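Local coordinates for DUF4442 domain-containing protein (Pseudomonas aeruginosa, PDB 1SH8), which is of unknown function but has a HotDog-type fold and probably acts as a thioesterase, hydrolysing acyl thioesters, at residues M85-R91 with E135-A141; G119-L125 with A142-S148. All blocks are in the same frame, centred on the assembly; numbering follows the deposited sequence.

Interaction 1: M85-R91 with E135-A141; sequences MTLRFRR and EVVAESA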
ATOM      1  N   MET A  85       5.091  -6.956   2.887  1.00  6.74           N
ATOM      2  CA  MET A  85       5.879  -5.856   2.369  1.00  7.07           C
ATOM      3  C   MET A  85       6.036  -4.751   3.396  1.00  7.83           C
ATOM      4  O   MET A  85       5.101  -4.431   4.134  1.00  7.74           O
ATOM      5  CB  MET A  85       5.204  -5.304   1.108  1.00  7.08           C
ATOM      6  CG  MET A  85       5.929  -4.153   0.418  1.00  9.54           C
ATOM      7  SD  MET A  85       5.177  -3.720  -1.197  1.00  6.22           S
ATOM      8  CE  MET A  85       5.029  -5.218  -1.927  1.00 17.43           C
ATOM      9  N   THR A  86       7.239  -4.192   3.437  1.00  7.39           N
ATOM     10  CA  THR A  86       7.567  -3.092   4.323  1.00  6.90           C
ATOM     11  C   THR A  86       7.913  -1.914   3.425  1.00  7.64           C
ATOM     12  O   THR A  86       8.659  -2.073   2.456  1.00  7.62           O
ATOM     13  CB  THR A  86       8.789  -3.428   5.201  1.00  8.71           C
ATOM     14  OG1 THR A  86       8.446  -4.489   6.101  1.00  8.60           O
ATOM     15  CG2 THR A  86       9.236  -2.200   5.999  1.00  8.50           C
ATOM     16  N   LEU A  87       7.352  -0.747   3.734  1.00  7.04           N
ATOM     17  CA  LEU A  87       7.613   0.473   2.964  1.00  6.75           C
ATOM     18  C   LEU A  87       8.120   1.531   3.939  1.00  6.48           C
ATOM     19  O   LEU A  87       7.419   1.888   4.882  1.00  7.11           O
ATOM     20  CB  LEU A  87       6.333   0.967   2.281  1.00  6.96           C
ATOM     21  CG  LEU A  87       6.454   2.238   1.427  1.00  6.95           C
ATOM     22  CD1 LEU A  87       7.462   2.023   0.297  1.00  6.84           C
ATOM     23  CD2 LEU A  87       5.089   2.607   0.857  1.00  7.56           C
ATOM     24  N   ARG A  88       9.340   2.013   3.724  1.00  6.73           N
ATOM     25  CA  ARG A  88       9.937   3.015   4.602  1.00  6.55           C
ATOM     26  C   ARG A  88       9.950   4.371   3.904  1.00  6.92           C
ATOM     27  O   ARG A  88      10.463   4.506   2.795  1.00  8.39           O
ATOM     28  CB  ARG A  88      11.366   2.599   4.975  1.00  7.26           C
ATOM     29  CG  ARG A  88      11.485   1.172   5.517  1.00  9.28           C
ATOM     30  CD  ARG A  88      12.936   0.808   5.829  1.00 11.81           C
ATOM     31  NE  ARG A  88      13.157  -0.640   5.827  1.00 14.39           N
ATOM     32  CZ  ARG A  88      12.848  -1.462   6.827  1.00 15.54           C
ATOM     33  NH1 ARG A  88      12.302  -0.998   7.943  1.00 14.94           N
ATOM     34  NH2 ARG A  88      13.075  -2.765   6.702  1.00 17.25           N
ATOM     35  N   PHE A  89       9.380   5.376   4.559  1.00  7.29           N
ATOM     36  CA  PHE A  89       9.300   6.715   3.990  1.00  7.99           C
ATOM     37  C   PHE A  89      10.507   7.540   4.421  1.00  8.40           C
ATOM     38  O   PHE A  89      10.753   7.720   5.618  1.00  9.25           O
ATOM     39  CB  PHE A  89       7.989   7.364   4.445  1.00  8.46           C
ATOM     40  CG  PHE A  89       6.767   6.549   4.098  1.00  8.25           C
ATOM     41  CD1 PHE A  89       6.252   6.556   2.801  1.00  8.38           C
ATOM     42  CD2 PHE A  89       6.153   5.742   5.057  1.00  8.49           C
ATOM     43  CE1 PHE A  89       5.141   5.769   2.464  1.00  9.37           C
ATOM     44  CE2 PHE A  89       5.041   4.948   4.730  1.00  8.77           C
ATOM     45  CZ  PHE A  89       4.536   4.965   3.429  1.00  8.89           C
ATOM     46  N   ARG A  90      11.256   8.037   3.438  1.00  8.38           N
ATOM     47  CA  ARG A  90      12.467   8.808   3.703  1.00  8.99           C
ATOM     48  C   ARG A  90      12.295  10.320   3.634  1.00 11.07           C
ATOM     49  O   ARG A  90      12.846  11.050   4.462  1.00 11.47           O
ATOM     50  CB  ARG A  90      13.569   8.386   2.734  1.00  8.55           C
ATOM     51  CG  ARG A  90      13.848   6.890   2.724  1.00  8.52           C
ATOM     52  CD  ARG A  90      14.040   6.326   4.133  1.00  9.30           C
ATOM     53  NE  ARG A  90      14.691   5.021   4.075  1.00  8.88           N
ATOM     54  CZ  ARG A  90      14.839   4.203   5.110  1.00  9.65           C
ATOM     55  NH1 ARG A  90      14.372   4.541   6.307  1.00  9.46           N
ATOM     56  NH2 ARG A  90      15.481   3.055   4.950  1.00  8.19           N
ATOM     57  N   ARG A  91      11.554  10.792   2.637  1.00 11.14           N
ATOM     58  CA  ARG A  91      11.320  12.227   2.486  1.00 13.72           C
ATOM     59  C   ARG A  91      10.098  12.502   1.616  1.00 12.59           C
ATOM     60  O   ARG A  91       9.696  11.658   0.816  1.00 11.53           O
ATOM     61  CB  ARG A  91      12.560  12.903   1.894  1.00 16.66           C
ATOM     62  CG  ARG A  91      13.144  12.208   0.686  1.00 21.58           C
ATOM     63  CD  ARG A  91      14.603  12.594   0.500  1.00 25.80           C
ATOM     64  NE  ARG A  91      14.758  13.963   0.020  1.00 29.94           N
ATOM     65  CZ  ARG A  91      15.870  14.680   0.153  1.00 32.24           C
ATOM     66  NH1 ARG A  91      16.929  14.157   0.761  1.00 32.15           N
ATOM     67  NH2 ARG A  91      15.926  15.916  -0.329  1.00 32.03           N
ATOM     68  N   GLU A 135      16.668  11.646  -5.825  1.00  9.58           N
ATOM     69  CA  GLU A 135      16.624  11.513  -4.366  1.00  9.38           C
ATOM     70  C   GLU A 135      15.741  10.320  -4.005  1.00  9.25           C
ATOM     71  O   GLU A 135      14.680  10.119  -4.596  1.00  8.19           O
ATOM     72  CB  GLU A 135      16.035  12.763  -3.693  1.00  9.11           C
ATOM     73  CG  GLU A 135      16.919  13.993  -3.696  1.00 14.29           C
ATOM     74  CD  GLU A 135      18.271  13.757  -3.038  1.00 16.84           C
ATOM     75  OE1 GLU A 135      18.323  13.236  -1.902  1.00 17.77           O
ATOM     76  OE2 GLU A 135      19.290  14.103  -3.665  1.00 20.00           O
ATOM     77  N   VAL A 136      16.180   9.534  -3.030  1.00  8.90           N
ATOM     78  CA  VAL A 136      15.420   8.373  -2.582  1.00  8.66           C
ATOM     79  C   VAL A 136      14.325   8.847  -1.630  1.00  8.80           C
ATOM     80  O   VAL A 136      14.606   9.295  -0.519  1.00 10.46           O
ATOM     81  CB  VAL A 136      16.347   7.366  -1.876  1.00 10.13           C
ATOM     82  CG1 VAL A 136      15.539   6.199  -1.322  1.00 10.53           C
ATOM     83  CG2 VAL A 136      17.389   6.863  -2.866  1.00  9.74           C
ATOM     84  N   VAL A 137      13.073   8.751  -2.067  1.00  6.88           N
ATOM     85  CA  VAL A 137      11.963   9.210  -1.245  1.00  7.01           C
ATOM     86  C   VAL A 137      11.359   8.120  -0.364  1.00  6.48           C
ATOM     87  O   VAL A 137      10.731   8.414   0.655  1.00  6.64           O
ATOM     88  CB  VAL A 137      10.847   9.835  -2.122  1.00  7.26           C
ATOM     89  CG1 VAL A 137      11.413  11.006  -2.926  1.00  6.80           C
ATOM     90  CG2 VAL A 137      10.245   8.777  -3.051  1.00  6.50           C
ATOM     91  N   ALA A 138      11.550   6.867  -0.761  1.00  6.13           N
ATOM     92  CA  ALA A 138      11.028   5.729  -0.011  1.00  6.35           C
ATOM     93  C   ALA A 138      11.782   4.477  -0.435  1.00  6.92           C
ATOM     94  O   ALA A 138      12.330   4.418  -1.534  1.00  6.76           O
ATOM     95  CB  ALA A 138       9.537   5.558  -0.278  1.00  6.07           C
ATOM     96  N   GLU A 139      11.809   3.483   0.445  1.00  6.38           N
ATOM     97  CA  GLU A 139      12.483   2.225   0.166  1.00  7.46           C
ATOM     98  C   GLU A 139      11.594   1.086   0.640  1.00  8.10           C
ATOM     99  O   GLU A 139      11.029   1.146   1.732  1.00  8.52           O
ATOM    100  CB  GLU A 139      13.840   2.196   0.877  1.00  8.64           C
ATOM    101  CG  GLU A 139      14.795   3.258   0.353  1.00  7.82           C
ATOM    102  CD  GLU A 139      16.155   3.222   1.021  1.00 11.98           C
ATOM    103  OE1 GLU A 139      16.262   3.654   2.190  1.00 10.89           O
ATOM    104  OE2 GLU A 139      17.120   2.758   0.372  1.00 12.22           O
ATOM    105  N   SER A 140      11.468   0.051  -0.185  1.00  7.38           N
ATOM    106  CA  SER A 140      10.618  -1.088   0.153  1.00  6.94           C
ATOM    107  C   SER A 140      11.335  -2.434   0.130  1.00  6.64           C
ATOM    108  O   SER A 140      12.377  -2.595  -0.505  1.00  6.41           O
ATOM    109  CB  SER A 140       9.431  -1.158  -0.818  1.00  7.76           C
ATOM    110  OG  SER A 140       9.877  -1.421  -2.142  1.00  8.51           O
ATOM    111  N   ALA A 141      10.751  -3.394   0.833  1.00  7.03           N
ATOM    112  CA  ALA A 141      11.253  -4.764   0.886  1.00  6.37           C
ATOM    113  C   ALA A 141       9.980  -5.602   0.829  1.00  6.55           C
ATOM    114  O   ALA A 141       9.082  -5.424   1.657  1.00  6.91           O
ATOM    115  CB  ALA A 141      12.012  -5.015   2.192  1.00  6.91           C
TER
HETATM  116  O   HOH W   1      13.070  -0.834   3.021  1.00 17.32           O
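Arg90 takes hold of Glu139 side-on, NE and NH2 both converging on one carboxylate oxygen: NE lies 2.8 Å and NH2 2.9 Å from Glu139 OE1. The oxygen sits in the guanidinium plane and offers NE its anti lone pair, while NH2 meets it from above the carboxylate plane, the two planes being turned 60° apart. A bend at chi2 (-50°) swings the arginine back over the strand pair and lays its guanidinium face against Arg88 CB. The other carboxylate oxygen, Glu139 OE2, is bonded to Gln128 of strand 120-130, on the other edge of 136-148.

Just beyond the strands, Arg91 and Glu135 pair more loosely. Glu135 OE1 stands over the guanidinium face, 3.1 Å from Arg91 NH1, so charge alone joins them, with no N-H aimed at it. Where strand 78-89 ends, Arg90 and Arg91 face Val137 in the manner of a classic beta bulge: Val137 O accepts from both Arg90 N (2.9 Å) and Arg91 N (3.2 Å), from the same face of its plane.

Further back the pairing is regular and antiparallel, Thr86 with Ala141 and Arg88 with Glu139 hydrogen-bonded. Leu87 CD1 packs 4.1 Å from Ala138 CB on the face away from Arg88 and Glu139, where Leu87 also touches Phe58 of helix 54-62. Strand 78-89 continues the sheet into the second subunit, where Arg88 bridges to Glu84 and Thr86 bonds its own counterpart, as in HotDog dimers. Glu139 thus links the residue just past strand 78-89 to strand 120-130; the Arg90 charge would probably keep it ionised, while Gln128 holds OE2.

Interaction 2: G119-L125 with A142-S148; sequences GKAEYSL and ALYQLRS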
ATOM      1  N   GLY A 119       4.648 -26.139  -7.143  1.00 17.49           N
ATOM      2  CA  GLY A 119       3.421 -25.367  -7.118  1.00 16.62           C
ATOM      3  C   GLY A 119       3.586 -23.919  -6.693  1.00 16.18           C
ATOM      4  O   GLY A 119       2.699 -23.100  -6.933  1.00 15.03           O
ATOM      5  N   LYS A 120       4.710 -23.599  -6.056  1.00 15.02           N
ATOM      6  CA  LYS A 120       4.968 -22.231  -5.616  1.00 15.03           C
ATOM      7  C   LYS A 120       6.457 -21.999  -5.380  1.00 14.66           C
ATOM      8  O   LYS A 120       7.214 -22.940  -5.099  1.00 14.81           O
ATOM      9  CB  LYS A 120       4.199 -21.922  -4.330  1.00 15.78           C
ATOM     10  CG  LYS A 120       4.680 -22.695  -3.115  1.00 19.59           C
ATOM     11  CD  LYS A 120       3.885 -22.307  -1.875  1.00 25.45           C
ATOM     12  CE  LYS A 120       4.364 -23.067  -0.646  1.00 28.03           C
ATOM     13  NZ  LYS A 120       3.630 -22.638   0.579  1.00 31.87           N
ATOM     14  N   ALA A 121       6.866 -20.738  -5.500  1.00 12.61           N
ATOM     15  CA  ALA A 121       8.255 -20.332  -5.309  1.00 11.14           C
ATOM     16  C   ALA A 121       8.246 -18.872  -4.882  1.00 11.98           C
ATOM     17  O   ALA A 121       7.484 -18.073  -5.425  1.00 13.48           O
ATOM     18  CB  ALA A 121       9.029 -20.489  -6.602  1.00 10.20           C
ATOM     19  N   GLU A 122       9.090 -18.519  -3.919  1.00 11.11           N
ATOM     20  CA  GLU A 122       9.139 -17.141  -3.433  1.00  9.88           C
ATOM     21  C   GLU A 122      10.280 -16.331  -4.029  1.00  9.74           C
ATOM     22  O   GLU A 122      11.356 -16.853  -4.299  1.00  8.65           O
ATOM     23  CB  GLU A 122       9.339 -17.090  -1.915  1.00 12.86           C
ATOM     24  CG  GLU A 122       8.384 -17.876  -1.045  1.00 16.74           C
ATOM     25  CD  GLU A 122       8.765 -17.761   0.429  1.00 18.42           C
ATOM     26  OE1 GLU A 122       9.983 -17.668   0.724  1.00 18.82           O
ATOM     27  OE2 GLU A 122       7.859 -17.772   1.289  1.00 19.20           O
ATOM     28  N   TYR A 123      10.033 -15.041  -4.224  1.00  8.44           N
ATOM     29  CA  TYR A 123      11.074 -14.135  -4.685  1.00  8.00           C
ATOM     30  C   TYR A 123      10.853 -12.814  -3.951  1.00  8.10           C
ATOM     31  O   TYR A 123       9.716 -12.423  -3.671  1.00  8.19           O
ATOM     32  CB  TYR A 123      11.071 -13.957  -6.219  1.00  7.72           C
ATOM     33  CG  TYR A 123       9.815 -13.394  -6.854  1.00  8.78           C
ATOM     34  CD1 TYR A 123       9.719 -12.039  -7.190  1.00  8.84           C
ATOM     35  CD2 TYR A 123       8.746 -14.228  -7.178  1.00  9.02           C
ATOM     36  CE1 TYR A 123       8.586 -11.534  -7.841  1.00  8.72           C
ATOM     37  CE2 TYR A 123       7.609 -13.735  -7.826  1.00  9.27           C
ATOM     38  CZ  TYR A 123       7.537 -12.391  -8.155  1.00  9.31           C
ATOM     39  OH  TYR A 123       6.413 -11.921  -8.802  1.00 10.17           O
ATOM     40  N   SER A 124      11.944 -12.151  -3.588  1.00  8.08           N
ATOM     41  CA  SER A 124      11.840 -10.886  -2.877  1.00  7.34           C
ATOM     42  C   SER A 124      12.444  -9.751  -3.691  1.00  8.00           C
ATOM     43  O   SER A 124      13.268  -9.979  -4.582  1.00  7.95           O
ATOM     44  CB  SER A 124      12.548 -10.982  -1.524  1.00  8.36           C
ATOM     45  OG  SER A 124      13.911 -11.329  -1.692  1.00  9.49           O
ATOM     46  N   LEU A 125      12.009  -8.531  -3.391  1.00  6.35           N
ATOM     47  CA  LEU A 125      12.517  -7.346  -4.068  1.00  6.48           C
ATOM     48  C   LEU A 125      12.762  -6.278  -3.005  1.00  6.87           C
ATOM     49  O   LEU A 125      11.930  -6.077  -2.114  1.00  6.50           O
ATOM     50  CB  LEU A 125      11.503  -6.822  -5.096  1.00  6.92           C
ATOM     51  CG  LEU A 125      11.094  -7.737  -6.261  1.00  6.02           C
ATOM     52  CD1 LEU A 125       9.979  -7.078  -7.072  1.00  7.28           C
ATOM     53  CD2 LEU A 125      12.294  -8.019  -7.149  1.00  7.50           C
ATOM     54  N   ALA A 142       9.887  -6.501  -0.147  1.00  6.16           N
ATOM     55  CA  ALA A 142       8.679  -7.307  -0.291  1.00  5.89           C
ATOM     56  C   ALA A 142       8.926  -8.762  -0.656  1.00  6.66           C
ATOM     57  O   ALA A 142       9.907  -9.089  -1.327  1.00  7.29           O
ATOM     58  CB  ALA A 142       7.781  -6.679  -1.334  1.00  7.01           C
ATOM     59  N   LEU A 143       8.013  -9.623  -0.214  1.00  6.64           N
ATOM     60  CA  LEU A 143       8.083 -11.053  -0.491  1.00  6.42           C
ATOM     61  C   LEU A 143       6.891 -11.428  -1.356  1.00  7.01           C
ATOM     62  O   LEU A 143       5.743 -11.170  -0.990  1.00  6.67           O
ATOM     63  CB  LEU A 143       8.034 -11.865   0.808  1.00  5.73           C
ATOM     64  CG  LEU A 143       8.092 -13.393   0.674  1.00  7.58           C
ATOM     65  CD1 LEU A 143       9.430 -13.826   0.077  1.00  6.69           C
ATOM     66  CD2 LEU A 143       7.897 -14.028   2.039  1.00  6.45           C
ATOM     67  N   TYR A 144       7.180 -12.032  -2.504  1.00  7.34           N
ATOM     68  CA  TYR A 144       6.158 -12.466  -3.448  1.00  7.70           C
ATOM     69  C   TYR A 144       6.235 -13.968  -3.603  1.00  8.29           C
ATOM     70  O   TYR A 144       7.249 -14.594  -3.294  1.00  7.88           O
ATOM     71  CB  TYR A 144       6.396 -11.848  -4.829  1.00  7.07           C
ATOM     72  CG  TYR A 144       6.304 -10.351  -4.858  1.00  7.56           C
ATOM     73  CD1 TYR A 144       5.082  -9.712  -5.090  1.00  7.99           C
ATOM     74  CD2 TYR A 144       7.433  -9.562  -4.622  1.00  7.70           C
ATOM     75  CE1 TYR A 144       4.988  -8.315  -5.086  1.00  7.83           C
ATOM     76  CE2 TYR A 144       7.349  -8.167  -4.615  1.00  7.42           C
ATOM     77  CZ  TYR A 144       6.123  -7.556  -4.847  1.00  8.52           C
ATOM     78  OH  TYR A 144       6.032  -6.184  -4.816  1.00  9.60           O
ATOM     79  N   GLN A 145       5.156 -14.537  -4.112  1.00  9.04           N
ATOM     80  CA  GLN A 145       5.110 -15.957  -4.359  1.00 10.47           C
ATOM     81  C   GLN A 145       4.630 -16.138  -5.795  1.00 10.37           C
ATOM     82  O   GLN A 145       3.683 -15.473  -6.221  1.00 10.94           O
ATOM     83  CB  GLN A 145       4.126 -16.614  -3.395  1.00 13.55           C
ATOM     84  CG  GLN A 145       4.562 -17.958  -2.873  1.00 19.50           C
ATOM     85  CD  GLN A 145       3.571 -18.522  -1.882  1.00 18.97           C
ATOM     86  OE1 GLN A 145       2.452 -18.870  -2.244  1.00 20.48           O
ATOM     87  NE2 GLN A 145       3.973 -18.600  -0.620  1.00 21.81           N
ATOM     88  N   LEU A 146       5.316 -16.993  -6.547  1.00 10.24           N
ATOM     89  CA  LEU A 146       4.917 -17.314  -7.918  1.00 10.83           C
ATOM     90  C   LEU A 146       4.172 -18.634  -7.711  1.00 11.39           C
ATOM     91  O   LEU A 146       4.744 -19.597  -7.196  1.00 11.43           O
ATOM     92  CB  LEU A 146       6.143 -17.537  -8.814  1.00 10.55           C
ATOM     93  CG  LEU A 146       5.859 -17.875 -10.281  1.00 12.56           C
ATOM     94  CD1 LEU A 146       5.179 -16.688 -10.965  1.00 11.38           C
ATOM     95  CD2 LEU A 146       7.163 -18.221 -10.990  1.00 12.47           C
ATOM     96  N   ARG A 147       2.899 -18.681  -8.089  1.00 10.26           N
ATOM     97  CA  ARG A 147       2.112 -19.890  -7.877  1.00 12.29           C
ATOM     98  C   ARG A 147       1.497 -20.435  -9.145  1.00 13.22           C
ATOM     99  O   ARG A 147       1.141 -19.682 -10.046  1.00 12.10           O
ATOM    100  CB  ARG A 147       0.986 -19.611  -6.876  1.00 12.69           C
ATOM    101  CG  ARG A 147       1.457 -19.079  -5.528  1.00 15.20           C
ATOM    102  CD  ARG A 147       0.274 -18.765  -4.629  1.00 18.02           C
ATOM    103  NE  ARG A 147      -0.559 -19.938  -4.373  1.00 21.86           N
ATOM    104  CZ  ARG A 147      -0.245 -20.922  -3.531  1.00 24.57           C
ATOM    105  NH1 ARG A 147       0.891 -20.888  -2.847  1.00 24.35           N
ATOM    106  NH2 ARG A 147      -1.073 -21.945  -3.372  1.00 25.54           N
ATOM    107  N   SER A 148       1.368 -21.752  -9.216  1.00 14.59           N
ATOM    108  CA  SER A 148       0.740 -22.357 -10.376  1.00 16.26           C
ATOM    109  C   SER A 148      -0.744 -22.461 -10.050  1.00 16.35           C
ATOM    110  O   SER A 148      -1.133 -22.525  -8.882  1.00 14.38           O
ATOM    111  CB  SER A 148       1.320 -23.748 -10.651  1.00 18.02           C
ATOM    112  OG  SER A 148       1.107 -24.617  -9.556  1.00 23.93           O
TER
HETATM  113  O   HOH W   2       0.347 -22.818  -0.545  1.00 42.03           O
HETATM  114  O   HOH W   3       5.320 -17.037   1.665  1.00 35.64           O
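Leu146 N reaches Ala121 O at 2.7 Å, nearly straight at 175°, within a run of paired backbone bonds from Ser148 N on Gly119 O to Ala142 N on Leu125 O. Beside it, Tyr123 and Tyr144 form another hydrogen-bonded pair, both rings on one sheet face. The rings are near parallel, 19° apart, but slid so far that they barely overlap; what lies over the Tyr123 face is Tyr144 CB, 3.7 Å from the ring centroid in a CH-pi contact. Tyr123 gets there with CG tucked between its backbone N and carbonyl carbon (chi1 60°). Leu125 CD1 comes up to Tyr144 CE2 at 3.8 Å.

These strands are the arms of the hairpin 120-130/136-148, and the tyrosine face is turned to the helices, as expected where a HotDog sheet curls round its central helix. Tyr144 OH bonds Glu62 O at the end of helix 54-62 and Tyr123 OH bonds Gly65 O in helix 64-72, while Leu146 packs on Phe69 and Ala115.

The other face is mostly polar, though Leu143 sets CD1 and CD2 against Glu122. Arg147 NH1 donates to Gln145 OE1 at 2.6 Å, and Lys120 runs alongside Arg147, its CD 3.5 Å from Arg147 NH1, at the guanidinium edge. A water accepts from Arg147 NH1 and, weakly, from Lys120 NZ; a second donates to Glu122 OE2 at 2.7 Å and accepts weakly from Gln145 NE2.

Strand 136-148 is central in its three-stranded sheet and serves both contacts: its first half pairs with strand 78-89 in interaction 1, its second half with strand 120-130 in interaction 2, on its other edge. Their centres lie about 21 Å apart, yet they meet where Met85 packs against Ala142 and Tyr144. Both are partly buried, with apolar groups on the helix side. Interaction 1 ends in a doubly bonded Val137 carbonyl, with salt bridges on the exposed side, and its strand 78-89 pairs on with a strand of the second subunit, whereas interaction 2 keeps its register throughout, touches no other chain, and puts aromatic packing on one face and water-linked polar groups on the other.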